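Local coordinates for putative alpha-L-fucosidase (Bacteroides thetaiotaomicron VPI-5482, PDB 3GZA), which probably hydrolyses alpha-L-fucosyl linkages as a secreted glycoside hydrolase of family 29, at residues D271-G276 against H281-E286. Numbering follows the deposited sequence.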
# COMPACT_ATOMS: atom_id res chain seq x y z
N ASP A 271 20.33 18.27 -18.06
CA ASP A 271 19.79 18.41 -16.73
C ASP A 271 20.89 18.39 -15.68
O ASP A 271 21.98 17.87 -15.94
CB ASP A 271 18.67 17.39 -16.40
CG ASP A 271 19.10 15.93 -16.34
OD1 ASP A 271 20.22 15.52 -16.69
OD2 ASP A 271 18.21 15.12 -15.93
N THR A 272 20.57 18.98 -14.53
CA THR A 272 21.50 18.99 -13.42
C THR A 272 20.76 19.39 -12.16
O THR A 272 19.86 20.18 -12.19
CB THR A 272 22.65 20.00 -13.62
OG1 THR A 272 23.55 20.00 -12.49
CG2 THR A 272 22.15 21.46 -13.85
N PRO A 273 21.16 18.79 -11.05
CA PRO A 273 20.65 19.34 -9.79
C PRO A 273 21.24 20.74 -9.61
O PRO A 273 22.34 21.01 -10.09
CB PRO A 273 21.28 18.44 -8.73
CG PRO A 273 22.19 17.59 -9.35
CD PRO A 273 22.08 17.65 -10.84
N LEU A 274 20.49 21.64 -8.97
CA LEU A 274 21.07 22.91 -8.55
C LEU A 274 22.14 22.69 -7.48
O LEU A 274 23.17 23.37 -7.46
CB LEU A 274 19.97 23.82 -8.02
CG LEU A 274 20.42 25.15 -7.45
CD1 LEU A 274 21.19 26.02 -8.51
CD2 LEU A 274 19.20 25.93 -6.85
N ARG A 275 21.90 21.72 -6.60
CA ARG A 275 22.79 21.40 -5.51
C ARG A 275 23.85 20.40 -5.97
O ARG A 275 23.87 19.20 -5.59
CB ARG A 275 22.00 20.87 -4.34
CG ARG A 275 21.18 21.98 -3.68
CD ARG A 275 20.28 21.49 -2.56
NE ARG A 275 19.79 22.64 -1.79
CZ ARG A 275 19.56 22.67 -0.48
NH1 ARG A 275 19.66 21.58 0.27
NH2 ARG A 275 19.21 23.81 0.10
N GLY A 276 24.75 20.92 -6.80
CA GLY A 276 25.80 20.10 -7.41
C GLY A 276 27.22 20.56 -7.16
O GLY A 276 28.14 20.06 -7.79
N HIS A 281 25.83 16.20 -5.50
CA HIS A 281 25.02 16.09 -6.74
C HIS A 281 23.66 15.60 -6.28
O HIS A 281 23.32 14.40 -6.44
CB HIS A 281 25.73 15.11 -7.70
CG HIS A 281 25.12 15.03 -9.07
ND1 HIS A 281 25.46 15.89 -10.08
CD2 HIS A 281 24.17 14.20 -9.56
CE1 HIS A 281 24.74 15.59 -11.16
NE2 HIS A 281 23.95 14.57 -10.87
N GLU A 282 22.86 16.53 -5.74
CA GLU A 282 21.68 16.15 -5.01
C GLU A 282 20.36 16.57 -5.65
O GLU A 282 20.07 17.74 -5.73
CB GLU A 282 21.73 16.75 -3.60
CG GLU A 282 23.05 16.48 -2.92
CD GLU A 282 23.53 15.02 -2.95
OE1 GLU A 282 22.81 14.09 -2.49
OE2 GLU A 282 24.70 14.79 -3.35
N TRP A 283 19.57 15.57 -6.07
CA TRP A 283 18.27 15.83 -6.66
C TRP A 283 17.22 16.07 -5.57
O TRP A 283 16.16 16.63 -5.83
CB TRP A 283 17.85 14.67 -7.54
CG TRP A 283 18.63 14.56 -8.80
CD1 TRP A 283 19.63 13.70 -9.04
CD2 TRP A 283 18.48 15.36 -10.00
NE1 TRP A 283 20.12 13.89 -10.32
CE2 TRP A 283 19.44 14.91 -10.92
CE3 TRP A 283 17.60 16.37 -10.38
CZ2 TRP A 283 19.56 15.43 -12.22
CZ3 TRP A 283 17.76 16.94 -11.62
CH2 TRP A 283 18.69 16.44 -12.55
N PHE A 284 17.48 15.60 -4.37
CA PHE A 284 16.59 15.79 -3.19
C PHE A 284 17.19 16.68 -2.11
O PHE A 284 18.42 16.80 -1.96
CB PHE A 284 16.30 14.42 -2.53
CG PHE A 284 15.40 13.51 -3.32
CD1 PHE A 284 14.04 13.65 -3.21
CD2 PHE A 284 15.90 12.49 -4.13
CE1 PHE A 284 13.18 12.77 -3.87
CE2 PHE A 284 15.07 11.67 -4.80
CZ PHE A 284 13.69 11.83 -4.71
N TRP A 285 16.30 17.29 -1.34
CA TRP A 285 16.70 18.03 -0.16
C TRP A 285 17.24 17.05 0.86
O TRP A 285 16.62 16.04 1.17
CB TRP A 285 15.54 18.81 0.44
CG TRP A 285 16.02 19.74 1.49
CD1 TRP A 285 16.38 21.06 1.32
CD2 TRP A 285 16.29 19.44 2.88
NE1 TRP A 285 16.83 21.58 2.50
CE2 TRP A 285 16.77 20.62 3.47
CE3 TRP A 285 16.14 18.30 3.68
CZ2 TRP A 285 17.15 20.67 4.81
CZ3 TRP A 285 16.54 18.37 5.01
CH2 TRP A 285 17.00 19.56 5.55
N GLU A 286 18.38 17.40 1.44
CA GLU A 286 19.08 16.65 2.46
C GLU A 286 19.65 17.68 3.43
O GLU A 286 19.87 18.83 3.07
CB GLU A 286 20.21 15.81 1.85
CG GLU A 286 19.76 14.81 0.88
CD GLU A 286 20.86 14.32 0.05
OE1 GLU A 286 21.66 13.52 0.54
OE2 GLU A 286 20.93 14.72 -1.13
O HOH W 1 20.15 18.64 -0.69
O HOH W 2 19.39 20.28 -6.34
O HOH W 3 20.21 21.46 3.12
O HOH W 4 18.10 24.14 2.95
O HOH W 5 27.56 17.64 -9.35
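The backbones of Arg-275 and Glu-282 meet where the chain doubles back after strand 264-273, and Glu-282 N donates to Arg-275 O over 2.9 Å. This strand belongs to the TIM-barrel-like catalytic domain of the family, and the returning loop folds over its end, showing how one proline can seat two aromatic rings. Pro-273 CG sits over the centre of the His-281 imidazole, 3.6 Å from the centroid, a CH-pi contact almost along the ring normal. Its neighbour CD lies 3.9 Å from the centroid of the six-membered ring of Trp-283, over that face but displaced toward the rim. With CG anti to the backbone N (chi1 -173°), His-281 swings its ring back to the proline, and Glu-223 is hydrogen-bonded to both His-281 NE2 and Trp-283 NE1, linking the two rings. Were His-281 an alanine, Pro-273 would probably lose the aromatic cover over CG, and Glu-223 one of its hydrogen-bond partners. From the centre of an inverse gamma turn, the Arg-275 side chain runs extended from CG to NE toward Trp-285, its guanidinium inclined 37° to the indole and Arg-275 NH1 3.5 Å from Trp-285 CD1. Asp-329 forms a salt bridge with Arg-275 NH2, and three waters tie the guanidinium to the loop. One of them, 3.1 Å from Arg-275 NH2, also accepts from Trp-285 NE1 in the plane of the indole.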